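Gamma-glutamyl-gamma-aminobutyrate hydrolase PuuD (Escherichia coli, PDB 6VTV) hydrolyses the gamma-glutamyl linkage of gamma-glutamyl-gamma-aminobutyrate, releasing 4-aminobutanoate and glutamate in the last step of converting putrescine to 4-aminobutanoate. Local coordinates at residues G87-A92 against H133-E138. Numbering follows the deposited sequence.
Sequences GDEPDA and HRKLCE
A surface salt bridge between Glu89 and Arg134 joins two loops of the class I glutamine amidotransferase-like fold of this peptidase C26 enzyme: the one leading from strand 68-71 to helix 94-109 and the one that follows the short strand 132-133. The CA atoms of Glu89 and Arg134, the nearest across the contact, are 7.7 Å apart, so side chains span the gap. Arg134 NE donates to Glu89 OE2 at 2.9 Å with an N-H...O angle of 148°. Arg134 NH2 adds a weak bond to the same oxygen at 3.3 Å. One carboxylate oxygen therefore serves two nitrogens, and the geometry is not the flat, two-oxygen pairing of a bidentate bridge: the carboxylate and guanidinium planes stand 86° apart, and NE approaches OE2 from its anti side. Chi1 of -74° sets Glu89 CG beside its backbone N, 3.6 Å from Arg134 NE, and the bend at chi2 then turns the carboxylate. Backbone oxygens also bind the guanidinium. Its NH1 bonds to the carbonyl oxygen of Asn86 and forms a salt bridge with Glu85, so residues from Glu85 to Glu89 supply the partners of one guanidinium, whose positive charge probably offsets the charges of Glu85 and Glu89. Gly87 lies close by, its C 3.6 Å from Arg134 NH2. The same nitrogen donates to Asp88 O at 3.1 Å; that oxygen lies at the guanidinium edge, nearly in its plane, whereas NH2 stands above the Asp88 carbonyl plane.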
ATOM      1  N   GLY B  87      22.787   4.240 -20.520  1.00 40.80           N
ATOM      2  CA  GLY B  87      22.339   2.866 -20.621  1.00 41.20           C
ATOM      3  C   GLY B  87      21.317   2.510 -19.563  1.00 37.42           C
ATOM      4  O   GLY B  87      20.951   3.307 -18.694  1.00 34.56           O
ATOM      5  N   ASP B  88      20.842   1.272 -19.644  1.00 36.24           N
ATOM      6  CA  ASP B  88      19.860   0.753 -18.706  1.00 39.68           C
ATOM      7  C   ASP B  88      20.405  -0.487 -18.009  1.00 43.71           C
ATOM      8  O   ASP B  88      21.463  -1.017 -18.356  1.00 45.26           O
ATOM      9  CB  ASP B  88      18.532   0.432 -19.408  1.00 40.78           C
ATOM     10  CG  ASP B  88      18.679  -0.611 -20.506  1.00 47.10           C
ATOM     11  OD1 ASP B  88      19.815  -1.047 -20.787  1.00 48.55           O
ATOM     12  OD2 ASP B  88      17.645  -1.000 -21.093  1.00 52.64           O
ATOM     13  N   GLU B  89      19.658  -0.940 -17.014  1.00 44.82           N
ATOM     14  CA  GLU B  89      19.924  -2.170 -16.291  1.00 47.60           C
ATOM     15  C   GLU B  89      18.644  -2.988 -16.251  1.00 47.08           C
ATOM     16  O   GLU B  89      17.544  -2.436 -16.362  1.00 44.19           O
ATOM     17  CB  GLU B  89      20.416  -1.887 -14.863  1.00 47.65           C
ATOM     18  CG  GLU B  89      21.852  -1.388 -14.788  1.00 47.56           C
ATOM     19  CD  GLU B  89      22.849  -2.382 -15.355  1.00 51.92           C
ATOM     20  OE1 GLU B  89      22.653  -3.600 -15.159  1.00 54.93           O
ATOM     21  OE2 GLU B  89      23.830  -1.946 -15.994  1.00 50.92           O
ATOM     22  N   PRO B  90      18.753  -4.310 -16.121  1.00 51.12           N
ATOM     23  CA  PRO B  90      17.543  -5.131 -16.002  1.00 53.80           C
ATOM     24  C   PRO B  90      16.732  -4.744 -14.775  1.00 50.48           C
ATOM     25  O   PRO B  90      17.275  -4.316 -13.754  1.00 48.71           O
ATOM     26  CB  PRO B  90      18.089  -6.559 -15.884  1.00 58.57           C
ATOM     27  CG  PRO B  90      19.448  -6.500 -16.495  1.00 57.67           C
ATOM     28  CD  PRO B  90      19.975  -5.130 -16.197  1.00 54.80           C
ATOM     29  N   ASP B  91      15.411  -4.887 -14.898  1.00 48.83           N
ATOM     30  CA  ASP B  91      14.473  -4.645 -13.807  1.00 45.68           C
ATOM     31  C   ASP B  91      14.536  -3.206 -13.310  1.00 40.22           C
ATOM     32  O   ASP B  91      15.158  -2.923 -12.281  1.00 37.97           O
ATOM     33  CB  ASP B  91      14.735  -5.614 -12.652  1.00 50.86           C
ATOM     34  CG  ASP B  91      14.831  -7.055 -13.111  1.00 58.00           C
ATOM     35  OD1 ASP B  91      14.007  -7.468 -13.955  1.00 60.92           O
ATOM     36  OD2 ASP B  91      15.734  -7.772 -12.632  1.00 61.25           O
ATOM     37  N   ALA B  92      13.894  -2.295 -14.031  1.00 39.38           N
ATOM     38  CA  ALA B  92      13.777  -0.907 -13.616  1.00 35.96           C
ATOM     39  C   ALA B  92      12.379  -0.635 -13.073  1.00 38.32           C
ATOM     40  O   ALA B  92      11.408  -1.316 -13.414  1.00 29.22           O
ATOM     41  CB  ALA B  92      14.080   0.039 -14.781  1.00 33.48           C
ATOM     42  N   HIS B 133      27.671   1.172  -8.186  1.00 23.77           N
ATOM     43  CA  HIS B 133      28.222   0.098  -9.002  1.00 29.83           C
ATOM     44  C   HIS B 133      27.063  -0.665  -9.629  1.00 26.61           C
ATOM     45  O   HIS B 133      26.190  -1.165  -8.912  1.00 24.58           O
ATOM     46  CB  HIS B 133      29.078  -0.844  -8.158  1.00 32.63           C
ATOM     47  CG  HIS B 133      30.403  -0.275  -7.755  1.00 34.43           C
ATOM     48  ND1 HIS B 133      31.444  -0.113  -8.643  1.00 37.51           N
ATOM     49  CD2 HIS B 133      30.863   0.149  -6.555  1.00 35.08           C
ATOM     50  CE1 HIS B 133      32.485   0.397  -8.009  1.00 39.04           C
ATOM     51  NE2 HIS B 133      32.158   0.564  -6.741  1.00 37.05           N
ATOM     52  N   ARG B 134      27.041  -0.755 -10.958  1.00 27.10           N
ATOM     53  CA  ARG B 134      25.939  -1.445 -11.616  1.00 29.15           C
ATOM     54  C   ARG B 134      26.117  -2.957 -11.633  1.00 33.21           C
ATOM     55  O   ARG B 134      25.123  -3.683 -11.751  1.00 31.36           O
ATOM     56  CB  ARG B 134      25.765  -0.918 -13.042  1.00 30.08           C
ATOM     57  CG  ARG B 134      25.205   0.494 -13.085  1.00 29.26           C
ATOM     58  CD  ARG B 134      25.529   1.206 -14.386  1.00 33.77           C
ATOM     59  NE  ARG B 134      24.698   0.742 -15.492  1.00 37.02           N
ATOM     60  CZ  ARG B 134      24.577   1.382 -16.651  1.00 41.57           C
ATOM     61  NH1 ARG B 134      25.232   2.517 -16.853  1.00 43.62           N
ATOM     62  NH2 ARG B 134      23.800   0.891 -17.607  1.00 34.02           N
ATOM     63  N   LYS B 135      27.353  -3.447 -11.510  1.00 29.64           N
ATOM     64  CA  LYS B 135      27.649  -4.883 -11.507  1.00 28.45           C
ATOM     65  C   LYS B 135      28.776  -5.116 -10.501  1.00 28.23           C
ATOM     66  O   LYS B 135      29.957  -5.028 -10.850  1.00 30.60           O
ATOM     67  CB  LYS B 135      28.030  -5.382 -12.896  1.00 33.17           C
ATOM     68  CG  LYS B 135      26.928  -5.267 -13.937  1.00 36.81           C
ATOM     69  CD  LYS B 135      25.843  -6.306 -13.718  1.00 39.04           C
ATOM     70  CE  LYS B 135      26.283  -7.680 -14.190  1.00 42.30           C
ATOM     71  NZ  LYS B 135      25.247  -8.712 -13.908  1.00 43.57           N
ATOM     72  N   LEU B 136      28.403  -5.410  -9.252  1.00 27.02           N
ATOM     73  CA  LEU B 136      29.406  -5.737  -8.243  1.00 31.27           C
ATOM     74  C   LEU B 136      30.200  -6.977  -8.628  1.00 35.18           C
ATOM     75  O   LEU B 136      31.387  -7.083  -8.296  1.00 35.65           O
ATOM     76  CB  LEU B 136      28.739  -5.943  -6.882  1.00 28.44           C
ATOM     77  CG  LEU B 136      28.092  -4.722  -6.225  1.00 26.56           C
ATOM     78  CD1 LEU B 136      27.311  -5.133  -4.986  1.00 24.48           C
ATOM     79  CD2 LEU B 136      29.130  -3.668  -5.878  1.00 26.73           C
ATOM     80  N   CYS B 137      29.569  -7.920  -9.331  1.00 29.65           N
ATOM     81  CA  CYS B 137      30.258  -9.141  -9.727  1.00 36.92           C
ATOM     82  C   CYS B 137      31.375  -8.891 -10.727  1.00 38.00           C
ATOM     83  O   CYS B 137      32.215  -9.776 -10.921  1.00 41.82           O
ATOM     84  CB  CYS B 137      29.254 -10.142 -10.308  1.00 39.62           C
ATOM     85  SG  CYS B 137      28.419  -9.571 -11.804  1.00 39.21           S
ATOM     86  N   GLU B 138      31.409  -7.727 -11.368  1.00 35.49           N
ATOM     87  CA  GLU B 138      32.454  -7.392 -12.326  1.00 39.24           C
ATOM     88  C   GLU B 138      33.642  -6.684 -11.685  1.00 40.92           C
ATOM     89  O   GLU B 138      34.611  -6.369 -12.386  1.00 41.91           O
ATOM     90  CB  GLU B 138      31.875  -6.529 -13.451  1.00 42.43           C
ATOM     91  CG  GLU B 138      30.922  -7.289 -14.360  1.00 44.97           C
ATOM     92  CD  GLU B 138      30.358  -6.431 -15.473  1.00 45.49           C
ATOM     93  OE1 GLU B 138      30.618  -5.208 -15.479  1.00 45.79           O
ATOM     94  OE2 GLU B 138      29.648  -6.980 -16.342  1.00 46.31           O
TER